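PDB 2CWS: alginate lyase A1-II' from Sphingomonas sp. A1, which probably depolymerises the polysaccharide alginate by lyase cleavage, through the polysaccharide lyase family 7 domain that makes up this chain. Local coordinates for residues 134-139 with 151-156; 105-110 with 124-129. All coordinates share one frame; numbering follows the deposited sequence.

This chain is the lyase domain of a longer protein and folds as a beta-sandwich jelly roll. From the N terminus, interaction 2 comes first. It pairs 105-110 with 124-129 and closes the hairpin of strands 106-114 and 120-130. The chain then turns into strand 133-139. Interaction 1 pairs 134-139 with 151-156 and closes the next hairpin. The two are in series, neither nested nor crossed. They share one sheet, because strands 120-130 and 133-139 are neighbours. D135 N meets V128 O and K139 N meets L124 O, both probable hydrogen bonds. Together the contacts join four successive antiparallel strands.

Interaction 1: residues 134-139 with 151-156; sequences LDMQVK and NYFTGI
This contact is an antiparallel strand pair in the beta hairpin of strands 133-139 and 148-154, in one sheet of the jelly-roll sandwich. L134 and F153 form a hydrogen-bonded pair. F153 N donates to L134 O at 2.8 Å, and L134 N donates back to F153 O at 3.1 Å. D135 and Y152 follow as a non-hydrogen-bonded pair. Beyond them M136 N bonds to N151 O.

N151 grips the neighbouring strand with its side chain too. Its ND2 donates to M136 O over 2.9 Å, with an N-H...O angle of 165°. That oxygen lies in the plane of the N151 amide, so the bond fixes the turn of the amide group. The backbone N of N151 bonds to D135 OD1 at 2.9 Å.

L134 and F153 face the inside of the sandwich, where both touch M177 of strand 172-177 in the second sheet. L134 CD2 lies 4.2 Å from F153 CD1. The F153 ring also makes a cation-pi contact with R182. G155 and I156 both face G132, which makes a G1 beta bulge at this end.

D135 and Y152 share the other face. The D135 side chain sets CG anti to the backbone N (chi1 -179°). Its carboxylate then runs alongside the Y152 ring, the two planes 40° apart. D135 OD2 takes a hydrogen bond from H150 and comes within 3.2 Å of Y152 CE2. A water lies in the ring plane at the edge, 2.7 Å from Y152 OH, and gives only a weak bond to D135 OD2.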
loop_
_atom_site.group_PDB
_atom_site.type_symbol
_atom_site.label_atom_id
_atom_site.label_comp_id
_atom_site.label_asym_id
_atom_site.label_seq_id
_atom_site.Cartn_x
_atom_site.Cartn_y
_atom_site.Cartn_z
ATOM N N LEU A 134 10.558 -9.424 -4.465
ATOM C CA LEU A 134 9.739 -8.212 -4.345
ATOM C C LEU A 134 10.457 -7.094 -5.071
ATOM O O LEU A 134 11.701 -6.983 -5.029
ATOM C CB LEU A 134 9.500 -7.875 -2.874
ATOM C CG LEU A 134 8.430 -6.740 -2.735
ATOM C CD1 LEU A 134 7.418 -7.069 -1.662
ATOM C CD2 LEU A 134 9.189 -5.442 -2.484
ATOM N N ASP A 135 9.715 -6.268 -5.781
ATOM C CA ASP A 135 10.234 -5.139 -6.535
ATOM C C ASP A 135 9.625 -3.868 -5.941
ATOM O O ASP A 135 8.414 -3.661 -6.064
ATOM C CB ASP A 135 9.843 -5.300 -7.993
ATOM C CG ASP A 135 10.337 -4.199 -8.906
ATOM O OD1 ASP A 135 11.083 -3.295 -8.498
ATOM O OD2 ASP A 135 9.906 -4.297 -10.106
ATOM N N MET A 136 10.448 -3.061 -5.280
ATOM C CA MET A 136 9.995 -1.738 -4.833
ATOM C C MET A 136 10.175 -0.775 -5.979
ATOM O O MET A 136 11.280 -0.285 -6.235
ATOM C CB MET A 136 10.974 -1.206 -3.759
ATOM C CG MET A 136 10.640 -1.855 -2.433
ATOM S SD MET A 136 9.102 -1.269 -1.707
ATOM C CE MET A 136 9.596 -1.378 0.005
ATOM N N GLN A 137 9.113 -0.510 -6.692
ATOM C CA GLN A 137 9.133 0.322 -7.897
ATOM C C GLN A 137 8.913 1.773 -7.483
ATOM O O GLN A 137 7.987 2.072 -6.736
ATOM C CB GLN A 137 8.002 -0.118 -8.843
ATOM C CG GLN A 137 8.215 -1.552 -9.311
ATOM C CD GLN A 137 7.150 -2.106 -10.253
ATOM O OE1 GLN A 137 7.294 -3.259 -10.764
ATOM N NE2 GLN A 137 6.108 -1.415 -10.500
ATOM N N VAL A 138 9.781 2.651 -7.974
ATOM C CA VAL A 138 9.642 4.096 -7.685
ATOM C C VAL A 138 9.428 4.811 -8.993
ATOM O O VAL A 138 10.274 4.741 -9.919
ATOM C CB VAL A 138 10.864 4.665 -6.931
ATOM C CG1 VAL A 138 10.612 6.116 -6.583
ATOM C CG2 VAL A 138 11.162 3.855 -5.666
ATOM N N LYS A 139 8.318 5.494 -9.131
ATOM C CA LYS A 139 8.031 6.172 -10.371
ATOM C C LYS A 139 9.027 7.287 -10.605
ATOM O O LYS A 139 9.427 7.977 -9.670
ATOM C CB LYS A 139 6.591 6.707 -10.296
ATOM C CG LYS A 139 6.105 7.200 -11.676
ATOM C CD LYS A 139 4.673 7.667 -11.682
ATOM C CE LYS A 139 4.051 7.801 -13.052
ATOM N NZ LYS A 139 4.875 8.609 -14.018
ATOM N N ASN A 151 13.634 -1.910 -7.977
ATOM C CA ASN A 151 14.556 -2.238 -6.872
ATOM C C ASN A 151 14.212 -3.653 -6.422
ATOM O O ASN A 151 13.181 -3.862 -5.733
ATOM C CB ASN A 151 14.417 -1.256 -5.705
ATOM C CG ASN A 151 14.806 0.163 -6.131
ATOM O OD1 ASN A 151 16.011 0.506 -6.161
ATOM N ND2 ASN A 151 13.827 0.990 -6.513
ATOM N N TYR A 152 15.029 -4.601 -6.821
ATOM C CA TYR A 152 14.682 -6.019 -6.663
ATOM C C TYR A 152 15.296 -6.624 -5.394
ATOM O O TYR A 152 16.513 -6.426 -5.147
ATOM C CB TYR A 152 15.198 -6.843 -7.860
ATOM C CG TYR A 152 14.515 -6.391 -9.157
ATOM C CD1 TYR A 152 15.194 -5.732 -10.156
ATOM C CD2 TYR A 152 13.146 -6.642 -9.328
ATOM C CE1 TYR A 152 14.487 -5.348 -11.356
ATOM C CE2 TYR A 152 12.434 -6.276 -10.472
ATOM C CZ TYR A 152 13.134 -5.630 -11.457
ATOM O OH TYR A 152 12.496 -5.201 -12.620
ATOM N N PHE A 153 14.452 -7.343 -4.667
ATOM C CA PHE A 153 14.851 -8.072 -3.467
ATOM C C PHE A 153 14.636 -9.545 -3.780
ATOM O O PHE A 153 13.493 -10.024 -3.869
ATOM C CB PHE A 153 14.009 -7.615 -2.256
ATOM C CG PHE A 153 14.224 -6.149 -1.952
ATOM C CD1 PHE A 153 13.423 -5.174 -2.597
ATOM C CD2 PHE A 153 15.216 -5.761 -1.089
ATOM C CE1 PHE A 153 13.686 -3.822 -2.313
ATOM C CE2 PHE A 153 15.436 -4.427 -0.780
ATOM C CZ PHE A 153 14.668 -3.474 -1.390
ATOM N N THR A 154 15.741 -10.246 -3.916
ATOM C CA THR A 154 15.763 -11.643 -4.297
ATOM C C THR A 154 15.541 -12.563 -3.105
ATOM O O THR A 154 16.198 -12.424 -2.060
ATOM C CB THR A 154 17.129 -11.955 -4.930
ATOM O OG1 THR A 154 17.263 -11.132 -6.082
ATOM C CG2 THR A 154 17.232 -13.403 -5.329
ATOM N N GLY A 155 14.616 -13.545 -3.273
ATOM C CA GLY A 155 14.450 -14.678 -2.350
ATOM C C GLY A 155 13.166 -14.599 -1.531
ATOM O O GLY A 155 12.876 -15.533 -0.770
ATOM N N ILE A 156 12.378 -13.551 -1.685
ATOM C CA ILE A 156 11.127 -13.276 -0.934
ATOM C C ILE A 156 10.058 -14.238 -1.483
ATOM O O ILE A 156 9.544 -13.930 -2.570
ATOM C CB ILE A 156 10.658 -11.805 -1.045
ATOM C CG1 ILE A 156 11.793 -10.725 -0.881
ATOM C CG2 ILE A 156 9.513 -11.525 -0.122
ATOM C CD1 ILE A 156 12.442 -11.024 0.452
HETATM O O HOH W 1 9.968 -5.692 -13.259
#

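Interaction 2: residues 105-110 with 124-129; sequences KIIVAQ and LVKAVF. With SO4 (sulfate ion), chain B.
Residues 105-110 and 124-129 pair within the hairpin of strands 106-114 and 120-130, in the sheet that also carries a sulfate site. I106 N bonds to F129 O, and F129 N bonds to I106 O at 2.8 Å. I107 and V128 form the next, non-hydrogen-bonded pair. V108 N donates to A127 O at 2.9 Å, while A127 N donates to A109 O in a nearly straight bond (N-H...O 170°). One residue more is used on 105-110 than on 124-129 before Q110 pairs with K126. Further on, L124 and V125 both face I111 in a classic beta bulge.

I106, A109, A127 and F129 share the inner face. I106 CG1 lies 4.2 Å from F129 CB. A109 CB and A127 CB meet at 4.0 Å. M164 of the second sheet touches A109 and A127.

I107, Q110, K126 and V128 share the other face. K105 lays its aliphatic chain across V128, whose CG1 stands anti to the backbone N (chi1 -178°). This brings V128 CG1 to 3.5 Å from K105 CG. I107 CG1 packs on V128 CG2 at 3.9 Å. K126 NZ forms a salt bridge with D148.

Q110 NE2 bonds to E69 and gives a weak, 3.4 Å bond to sulfate O1. Replacing Q110 by a leucine would probably leave E69 without this donor and the sulfate with one contact fewer. R67, H112 and Y205 also bind the sulfate, which probably came from the crystallisation liquor. This polar cluster on the sheet face is consistent with the substrate cleft of a family 7 jelly-roll lyase.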
loop_
_atom_site.group_PDB
_atom_site.type_symbol
_atom_site.label_atom_id
_atom_site.label_comp_id
_atom_site.label_asym_id
_atom_site.label_seq_id
_atom_site.Cartn_x
_atom_site.Cartn_y
_atom_site.Cartn_z
ATOM N N LYS A 105 1.074 -11.853 -9.266
ATOM C CA LYS A 105 1.562 -10.515 -8.865
ATOM C C LYS A 105 0.486 -9.783 -8.075
ATOM O O LYS A 105 -0.656 -9.668 -8.507
ATOM C CB LYS A 105 1.952 -9.720 -10.103
ATOM C CG LYS A 105 2.514 -8.344 -9.788
ATOM C CD LYS A 105 2.718 -7.467 -10.988
ATOM C CE LYS A 105 3.796 -8.009 -11.911
ATOM N NZ LYS A 105 4.017 -7.118 -13.121
ATOM N N ILE A 106 0.908 -9.225 -6.907
ATOM C CA ILE A 106 0.073 -8.285 -6.164
ATOM C C ILE A 106 0.984 -7.170 -5.662
ATOM O O ILE A 106 2.193 -7.279 -5.665
ATOM C CB ILE A 106 -0.689 -8.915 -4.973
ATOM C CG1 ILE A 106 0.265 -9.352 -3.843
ATOM C CG2 ILE A 106 -1.565 -10.049 -5.447
ATOM C CD1 ILE A 106 -0.499 -9.812 -2.581
ATOM N N ILE A 107 0.337 -6.053 -5.274
ATOM C CA ILE A 107 1.015 -4.924 -4.626
ATOM C C ILE A 107 0.585 -4.940 -3.169
ATOM O O ILE A 107 -0.618 -4.969 -2.862
ATOM C CB ILE A 107 0.707 -3.599 -5.353
ATOM C CG1 ILE A 107 1.448 -3.562 -6.673
ATOM C CG2 ILE A 107 1.029 -2.390 -4.459
ATOM C CD1 ILE A 107 1.039 -2.426 -7.598
ATOM N N VAL A 108 1.569 -4.883 -2.254
ATOM C CA VAL A 108 1.310 -5.029 -0.819
ATOM C C VAL A 108 1.541 -3.751 -0.041
ATOM O O VAL A 108 1.170 -3.704 1.143
ATOM C CB VAL A 108 2.106 -6.209 -0.195
ATOM C CG1 VAL A 108 1.645 -7.533 -0.784
ATOM C CG2 VAL A 108 3.606 -5.985 -0.383
ATOM N N ALA A 109 2.100 -2.715 -0.643
ATOM C CA ALA A 109 2.249 -1.431 0.007
ATOM C C ALA A 109 2.506 -0.381 -1.048
ATOM O O ALA A 109 2.989 -0.692 -2.153
ATOM C CB ALA A 109 3.405 -1.450 1.021
ATOM N N GLN A 110 2.184 0.861 -0.714
ATOM C CA GLN A 110 2.441 1.981 -1.641
ATOM C C GLN A 110 2.765 3.240 -0.859
ATOM O O GLN A 110 2.375 3.421 0.299
ATOM C CB GLN A 110 1.223 2.337 -2.548
ATOM C CG GLN A 110 0.579 1.135 -3.204
ATOM C CD GLN A 110 -0.393 1.570 -4.270
ATOM O OE1 GLN A 110 -0.028 2.374 -5.152
ATOM N NE2 GLN A 110 -1.604 1.040 -4.217
ATOM N N LEU A 124 3.743 6.813 -6.242
ATOM C CA LEU A 124 5.192 7.049 -6.185
ATOM C C LEU A 124 5.981 5.764 -5.927
ATOM O O LEU A 124 6.918 5.465 -6.658
ATOM C CB LEU A 124 5.509 8.067 -5.079
ATOM C CG LEU A 124 7.037 8.299 -4.857
ATOM C CD1 LEU A 124 7.662 8.968 -6.098
ATOM C CD2 LEU A 124 7.261 9.116 -3.596
ATOM N N VAL A 125 5.616 5.010 -4.893
ATOM C CA VAL A 125 6.279 3.733 -4.584
ATOM C C VAL A 125 5.231 2.642 -4.633
ATOM O O VAL A 125 4.171 2.794 -4.016
ATOM C CB VAL A 125 6.969 3.746 -3.213
ATOM C CG1 VAL A 125 7.612 2.378 -2.938
ATOM C CG2 VAL A 125 7.980 4.903 -3.120
ATOM N N LYS A 126 5.542 1.549 -5.294
ATOM C CA LYS A 126 4.712 0.352 -5.311
ATOM C C LYS A 126 5.530 -0.848 -4.919
ATOM O O LYS A 126 6.554 -1.142 -5.564
ATOM C CB LYS A 126 4.118 0.097 -6.717
ATOM C CG LYS A 126 3.318 1.308 -7.229
ATOM C CD LYS A 126 3.099 1.257 -8.762
ATOM C CE LYS A 126 4.432 1.631 -9.475
ATOM N NZ LYS A 126 4.209 1.607 -10.959
ATOM N N ALA A 127 5.128 -1.549 -3.854
ATOM C CA ALA A 127 5.837 -2.750 -3.394
ATOM C C ALA A 127 5.180 -3.938 -4.062
ATOM O O ALA A 127 4.099 -4.373 -3.652
ATOM C CB ALA A 127 5.808 -2.804 -1.871
ATOM N N VAL A 128 5.816 -4.433 -5.129
ATOM C CA VAL A 128 5.253 -5.478 -5.982
ATOM C C VAL A 128 5.784 -6.836 -5.586
ATOM O O VAL A 128 6.990 -7.103 -5.725
ATOM C CB VAL A 128 5.606 -5.198 -7.452
ATOM C CG1 VAL A 128 4.978 -6.272 -8.342
ATOM C CG2 VAL A 128 5.161 -3.789 -7.878
ATOM N N PHE A 129 4.889 -7.687 -5.070
ATOM C CA PHE A 129 5.250 -9.023 -4.616
ATOM C C PHE A 129 5.018 -10.025 -5.724
ATOM O O PHE A 129 3.935 -10.108 -6.300
ATOM C CB PHE A 129 4.413 -9.399 -3.372
ATOM C CG PHE A 129 4.735 -10.814 -2.904
ATOM C CD1 PHE A 129 4.126 -11.943 -3.420
ATOM C CD2 PHE A 129 5.696 -10.976 -1.924
ATOM C CE1 PHE A 129 4.516 -13.187 -3.037
ATOM C CE2 PHE A 129 6.081 -12.241 -1.524
ATOM C CZ PHE A 129 5.489 -13.374 -2.114
HETATM S S SO4 B . -3.735 2.968 -8.040
HETATM O O1 SO4 B . -3.515 2.645 -6.510
HETATM O O2 SO4 B . -3.411 4.342 -8.357
HETATM O O3 SO4 B . -2.901 2.148 -8.836
HETATM O O4 SO4 B . -5.136 2.743 -8.377
#